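PDB 4GPS: decapping and exoribonuclease protein 1 from Kluyveromyces lactis, which removes NAD caps and m7G caps from the 5' ends of RNAs and degrades RNA as a 5'-3' exoribonuclease, with the help of divalent metal ions. Local coordinates for residues 240-245 with 294-299; 325-330 with 339-344. All blocks are in the same frame, centred on the assembly; numbering follows the deposited sequence.

How the contacts relate
Both contacts lie on the same side of the chain's centre, with about 9 Å between their own centres. Contact 1 sets helix 233-246 against strand 290-297; contact 2 is the beta hairpin of strands 325-331 and 338-344, and it opens after contact 1 has closed along the chain. Strands 290-297 and 325-331 are parallel neighbours, joined through Lys-295 O and Gly-329 N (2.9 Å, a probable hydrogen bond), so the hairpin extends the sheet beyond the strand that carries Glu-293, Ile-294 and Lys-295. Contact 1 holds residues of the metal and probable substrate sites of this PD-(D/E)XK nuclease, and contact 2 continues the sheet beside them, with Leu-326 packing near Glu-293.

Contact 1 of 2, residues 240-245 with 294-299; sequences FALEDL and IKSSVH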
loop_
_atom_site.group_PDB
_atom_site.type_symbol
_atom_site.label_atom_id
_atom_site.label_comp_id
_atom_site.label_asym_id
_atom_site.label_seq_id
_atom_site.Cartn_x
_atom_site.Cartn_y
_atom_site.Cartn_z
ATOM N N PHE A 240 12.640 -0.666 -11.201
ATOM C CA PHE A 240 13.837 -0.393 -10.400
ATOM C C PHE A 240 14.687 0.668 -11.090
ATOM O O PHE A 240 15.200 1.571 -10.426
ATOM C CB PHE A 240 14.682 -1.657 -10.179
ATOM C CG PHE A 240 14.085 -2.610 -9.184
ATOM C CD1 PHE A 240 13.855 -2.206 -7.871
ATOM C CD2 PHE A 240 13.701 -3.896 -9.572
ATOM C CE1 PHE A 240 13.243 -3.066 -6.953
ATOM C CE2 PHE A 240 13.089 -4.767 -8.672
ATOM C CZ PHE A 240 12.857 -4.353 -7.359
ATOM N N ALA A 241 14.826 0.564 -12.415
ATOM C CA ALA A 241 15.586 1.547 -13.171
ATOM C C ALA A 241 14.961 2.946 -13.040
ATOM O O ALA A 241 15.673 3.938 -12.921
ATOM C CB ALA A 241 15.662 1.144 -14.641
ATOM N N LEU A 242 13.634 3.033 -13.056
ATOM C CA LEU A 242 12.998 4.346 -12.935
ATOM C C LEU A 242 13.325 4.959 -11.558
ATOM O O LEU A 242 13.726 6.127 -11.479
ATOM C CB LEU A 242 11.475 4.251 -13.156
ATOM C CG LEU A 242 10.716 5.558 -12.881
ATOM C CD1 LEU A 242 11.137 6.650 -13.870
ATOM C CD2 LEU A 242 9.253 5.310 -12.997
ATOM N N GLU A 243 13.172 4.179 -10.486
ATOM C CA GLU A 243 13.498 4.656 -9.137
ATOM C C GLU A 243 14.982 5.065 -9.100
ATOM O O GLU A 243 15.351 6.132 -8.586
ATOM C CB GLU A 243 13.222 3.544 -8.112
ATOM C CG GLU A 243 11.712 3.293 -7.938
ATOM C CD GLU A 243 11.348 1.978 -7.267
ATOM O OE1 GLU A 243 10.128 1.674 -7.199
ATOM O OE2 GLU A 243 12.269 1.257 -6.811
ATOM N N ASP A 244 15.823 4.216 -9.680
ATOM C CA ASP A 244 17.262 4.457 -9.730
ATOM C C ASP A 244 17.585 5.820 -10.346
ATOM O O ASP A 244 18.358 6.596 -9.792
ATOM C CB ASP A 244 17.937 3.360 -10.546
ATOM C CG ASP A 244 19.320 3.029 -10.034
ATOM O OD1 ASP A 244 20.151 3.959 -9.914
ATOM O OD2 ASP A 244 19.575 1.832 -9.753
ATOM N N LEU A 245 16.985 6.091 -11.500
ATOM C CA LEU A 245 17.155 7.348 -12.229
ATOM C C LEU A 245 16.626 8.618 -11.493
ATOM O O LEU A 245 17.220 9.684 -11.604
ATOM C CB LEU A 245 16.469 7.196 -13.607
ATOM C CG LEU A 245 16.389 8.392 -14.559
ATOM C CD1 LEU A 245 17.811 8.699 -15.106
ATOM C CD2 LEU A 245 15.407 8.069 -15.700
ATOM N N ILE A 294 7.247 6.335 -6.256
ATOM C CA ILE A 294 7.531 6.231 -7.672
ATOM C C ILE A 294 6.906 4.991 -8.331
ATOM O O ILE A 294 7.063 3.862 -7.856
ATOM C CB ILE A 294 9.063 6.231 -7.845
ATOM C CG1 ILE A 294 9.604 7.514 -7.198
ATOM C CG2 ILE A 294 9.464 6.077 -9.333
ATOM C CD1 ILE A 294 11.081 7.643 -7.252
ATOM N N LYS A 295 6.179 5.228 -9.418
ATOM C CA LYS A 295 5.520 4.150 -10.164
ATOM C C LYS A 295 5.931 4.219 -11.638
ATOM O O LYS A 295 6.021 5.308 -12.234
ATOM C CB LYS A 295 3.984 4.258 -10.050
ATOM C CG LYS A 295 3.425 4.013 -8.663
ATOM C CD LYS A 295 3.619 2.558 -8.227
ATOM C CE LYS A 295 3.064 2.324 -6.861
ATOM N NZ LYS A 295 3.266 0.935 -6.413
ATOM N N SER A 296 6.199 3.047 -12.195
ATOM C CA SER A 296 6.569 2.898 -13.593
ATOM C C SER A 296 5.297 2.461 -14.331
ATOM O O SER A 296 4.628 1.527 -13.911
ATOM C CB SER A 296 7.639 1.819 -13.721
ATOM O OG SER A 296 7.963 1.582 -15.072
ATOM N N SER A 297 4.955 3.121 -15.433
ATOM C CA SER A 297 3.744 2.730 -16.148
ATOM C C SER A 297 3.757 3.027 -17.646
ATOM O O SER A 297 4.582 3.776 -18.161
ATOM C CB SER A 297 2.543 3.455 -15.522
ATOM O OG SER A 297 1.311 2.901 -15.925
ATOM N N VAL A 298 2.822 2.421 -18.345
ATOM C CA VAL A 298 2.661 2.700 -19.754
ATOM C C VAL A 298 1.426 3.656 -19.669
ATOM O O VAL A 298 0.701 3.614 -18.663
ATOM C CB VAL A 298 2.390 1.354 -20.472
ATOM C CG1 VAL A 298 0.969 1.216 -20.851
ATOM C CG2 VAL A 298 3.361 1.183 -21.610
ATOM N N HIS A 299 1.200 4.544 -20.639
ATOM C CA HIS A 299 0.030 5.437 -20.555
ATOM C C HIS A 299 -1.262 4.668 -20.224
ATOM O O HIS A 299 -1.498 3.569 -20.721
ATOM C CB HIS A 299 -0.124 6.285 -21.835
ATOM C CG HIS A 299 0.779 7.493 -21.859
ATOM N ND1 HIS A 299 0.604 8.576 -21.013
ATOM C CD2 HIS A 299 1.899 7.759 -22.576
ATOM C CE1 HIS A 299 1.577 9.450 -21.210
ATOM N NE2 HIS A 299 2.376 8.979 -22.151
#
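Ile-294, Leu-242 and Glu-243 carry most of this contact, in which one side of helix 240-245 rests on the strand at 8.0 Å between axes. The branched Ile-294 turns its methyl CG2 to the helix, where it meets Leu-242 CD2 at 3.7 Å and, on another side, Glu-243 CG at 3.8 Å, a fit that suits a beta-branched residue in a strand. Leu-242 has its CG anti to the backbone N (chi1 173°), which carries CD2 down to the strand backbone, 3.3 Å from Lys-295 O and 3.7 Å from Ser-296 CA. The small Ser-296 leaves room for that methyl, and its OG is hydrogen-bonded to Thr-238 OG1 one turn earlier in the helix. Glu-293, Ile-294 and Lys-295 form the E-X-K part of the PD-(D/E)XK nuclease motif, and Glu-243 and Ile-294, with Asp-282 and Glu-293, bind the divalent metal. Glu-243 suits its place by having two ends of different character: its CG methylene packs on Ile-294, while the extended chain brings OE1 within 3.8 Å of Ile-294 O. Two acceptors this close are consistent with a shared cation, which Ile-294 would probably meet through its carbonyl. Asp-282 OD2 accepts a hydrogen bond from Ile-294 N.

Contact 2 of 2, residues 325-330 with 339-344; sequences DLLIGF and EQLKAY
Tyr-344 lies across from Leu-326 in a hydrogen-bonded antiparallel pair, and its side chain reaches along the hairpin over two further residues of strand 325-330. CB touches Leu-326 CB at 4.1 Å. With CG beside the backbone N (chi1 -69°), the ring leans back toward Ile-328, and Ile-328 CD1 comes obliquely to Tyr-344 CD2 (3.8 Å) and Tyr-344 CE2 (3.5 Å). At the tip, Tyr-344 OH lies near the plane of the Phe-330 ring, at its edge, 3.6 Å from Phe-330 CZ. Ile-328 CG2 in turn covers one face of that ring, off-centre toward its rim, and His-299 stacks on it from outside the hairpin. Lacking ring and hydroxyl, an alanine at Tyr-344 would probably leave a gap beside Ile-328 CD1 and Phe-330 CZ.

The backbones pair by hydrogen bonds in both directions, the straightest from Ile-328 N to Lys-342 O (175° at the hydrogen). Toward the turn the pattern is broken by a classic beta bulge, where Phe-330 O takes Glu-339 N at 2.7 Å and, weakly, Gln-340 N at 3.3 Å. On the other face, Gly-329, without a side chain, lets Leu-341 CD2 lie against its backbone, 3.9 Å from Gly-329 CA, while Leu-327 and Ala-343 pack against helix 114-122. Main-chain polar groups therefore tie the strands together, whereas the side chains meet chiefly through apolar and aromatic surfaces, where shape counts for more than charge.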
loop_
_atom_site.group_PDB
_atom_site.type_symbol
_atom_site.label_atom_id
_atom_site.label_comp_id
_atom_site.label_asym_id
_atom_site.label_seq_id
_atom_site.Cartn_x
_atom_site.Cartn_y
_atom_site.Cartn_z
ATOM N N ASP A 325 2.957 11.811 -1.878
ATOM C CA ASP A 325 2.579 12.104 -3.254
ATOM C C ASP A 325 3.055 10.981 -4.150
ATOM O O ASP A 325 3.881 10.147 -3.748
ATOM C CB ASP A 325 3.172 13.435 -3.727
ATOM C CG ASP A 325 2.443 14.634 -3.142
ATOM O OD1 ASP A 325 1.275 14.483 -2.715
ATOM O OD2 ASP A 325 3.025 15.735 -3.117
ATOM N N LEU A 326 2.512 10.947 -5.358
ATOM C CA LEU A 326 2.903 9.952 -6.329
ATOM C C LEU A 326 3.618 10.655 -7.449
ATOM O O LEU A 326 3.320 11.800 -7.764
ATOM C CB LEU A 326 1.681 9.257 -6.910
ATOM C CG LEU A 326 1.006 8.229 -6.021
ATOM C CD1 LEU A 326 -0.411 7.949 -6.491
ATOM C CD2 LEU A 326 1.803 6.978 -6.069
ATOM N N LEU A 327 4.577 9.958 -8.036
ATOM C CA LEU A 327 5.321 10.449 -9.181
ATOM C C LEU A 327 5.331 9.262 -10.165
ATOM O O LEU A 327 5.824 8.165 -9.864
ATOM C CB LEU A 327 6.744 10.846 -8.799
ATOM C CG LEU A 327 7.610 11.315 -9.981
ATOM C CD1 LEU A 327 6.966 12.563 -10.654
ATOM C CD2 LEU A 327 9.059 11.617 -9.473
ATOM N N ILE A 328 4.748 9.472 -11.330
ATOM C CA ILE A 328 4.668 8.416 -12.301
ATOM C C ILE A 328 5.542 8.671 -13.518
ATOM O O ILE A 328 5.593 9.788 -14.061
ATOM C CB ILE A 328 3.217 8.224 -12.723
ATOM C CG1 ILE A 328 2.443 7.708 -11.518
ATOM C CG2 ILE A 328 3.116 7.295 -13.954
ATOM C CD1 ILE A 328 0.982 7.444 -11.791
ATOM N N GLY A 329 6.270 7.633 -13.904
ATOM C CA GLY A 329 7.114 7.717 -15.077
ATOM C C GLY A 329 6.469 6.866 -16.162
ATOM O O GLY A 329 6.409 5.637 -16.038
ATOM N N PHE A 330 5.959 7.509 -17.205
ATOM C CA PHE A 330 5.318 6.777 -18.287
ATOM C C PHE A 330 6.360 6.496 -19.336
ATOM O O PHE A 330 7.124 7.380 -19.727
ATOM C CB PHE A 330 4.177 7.593 -18.900
ATOM C CG PHE A 330 3.072 7.912 -17.937
ATOM C CD1 PHE A 330 3.076 9.092 -17.220
ATOM C CD2 PHE A 330 1.996 7.047 -17.778
ATOM C CE1 PHE A 330 2.013 9.411 -16.354
ATOM C CE2 PHE A 330 0.937 7.359 -16.914
ATOM C CZ PHE A 330 0.954 8.544 -16.206
ATOM N N GLU A 339 8.962 8.685 -21.235
ATOM C CA GLU A 339 8.356 9.764 -22.033
ATOM C C GLU A 339 7.815 10.939 -21.255
ATOM O O GLU A 339 7.774 12.056 -21.754
ATOM C CB GLU A 339 7.198 9.232 -22.865
ATOM C CG GLU A 339 7.548 8.776 -24.244
ATOM C CD GLU A 339 6.318 8.309 -24.994
ATOM O OE1 GLU A 339 6.464 7.852 -26.147
ATOM O OE2 GLU A 339 5.202 8.399 -24.425
ATOM N N GLN A 340 7.386 10.689 -20.032
ATOM C CA GLN A 340 6.804 11.753 -19.248
ATOM C C GLN A 340 6.830 11.410 -17.769
ATOM O O GLN A 340 6.643 10.252 -17.375
ATOM C CB GLN A 340 5.351 11.971 -19.721
ATOM C CG GLN A 340 4.509 12.933 -18.904
ATOM C CD GLN A 340 3.031 12.935 -19.356
ATOM O OE1 GLN A 340 2.604 12.091 -20.169
ATOM N NE2 GLN A 340 2.242 13.869 -18.816
ATOM N N LEU A 341 7.102 12.424 -16.967
ATOM C CA LEU A 341 7.098 12.305 -15.533
ATOM C C LEU A 341 5.912 13.153 -15.100
ATOM O O LEU A 341 5.777 14.292 -15.547
ATOM C CB LEU A 341 8.357 12.912 -14.938
ATOM C CG LEU A 341 9.575 12.027 -14.813
ATOM C CD1 LEU A 341 10.688 12.836 -14.122
ATOM C CD2 LEU A 341 9.213 10.792 -14.014
ATOM N N LYS A 342 5.061 12.624 -14.234
ATOM C CA LYS A 342 3.916 13.395 -13.786
ATOM C C LYS A 342 3.627 13.152 -12.333
ATOM O O LYS A 342 3.475 12.009 -11.906
ATOM C CB LYS A 342 2.660 13.064 -14.603
ATOM C CG LYS A 342 1.575 14.132 -14.501
ATOM C CD LYS A 342 0.321 13.750 -15.266
ATOM C CE LYS A 342 -0.605 14.963 -15.486
ATOM N NZ LYS A 342 -1.013 15.636 -14.236
ATOM N N ALA A 343 3.545 14.239 -11.575
ATOM C CA ALA A 343 3.250 14.164 -10.140
ATOM C C ALA A 343 1.731 14.056 -9.881
ATOM O O ALA A 343 0.917 14.584 -10.640
ATOM C CB ALA A 343 3.832 15.414 -9.424
ATOM N N TYR A 344 1.345 13.357 -8.820
ATOM C CA TYR A 344 -0.072 13.242 -8.492
ATOM C C TYR A 344 -0.217 13.312 -7.011
ATOM O O TYR A 344 0.545 12.669 -6.288
ATOM C CB TYR A 344 -0.659 11.892 -8.915
ATOM C CG TYR A 344 -0.778 11.664 -10.404
ATOM C CD1 TYR A 344 -1.933 11.998 -11.088
ATOM C CD2 TYR A 344 0.258 11.074 -11.116
ATOM C CE1 TYR A 344 -2.052 11.737 -12.432
ATOM C CE2 TYR A 344 0.148 10.822 -12.458
ATOM C CZ TYR A 344 -1.010 11.152 -13.114
ATOM O OH TYR A 344 -1.108 10.920 -14.469
#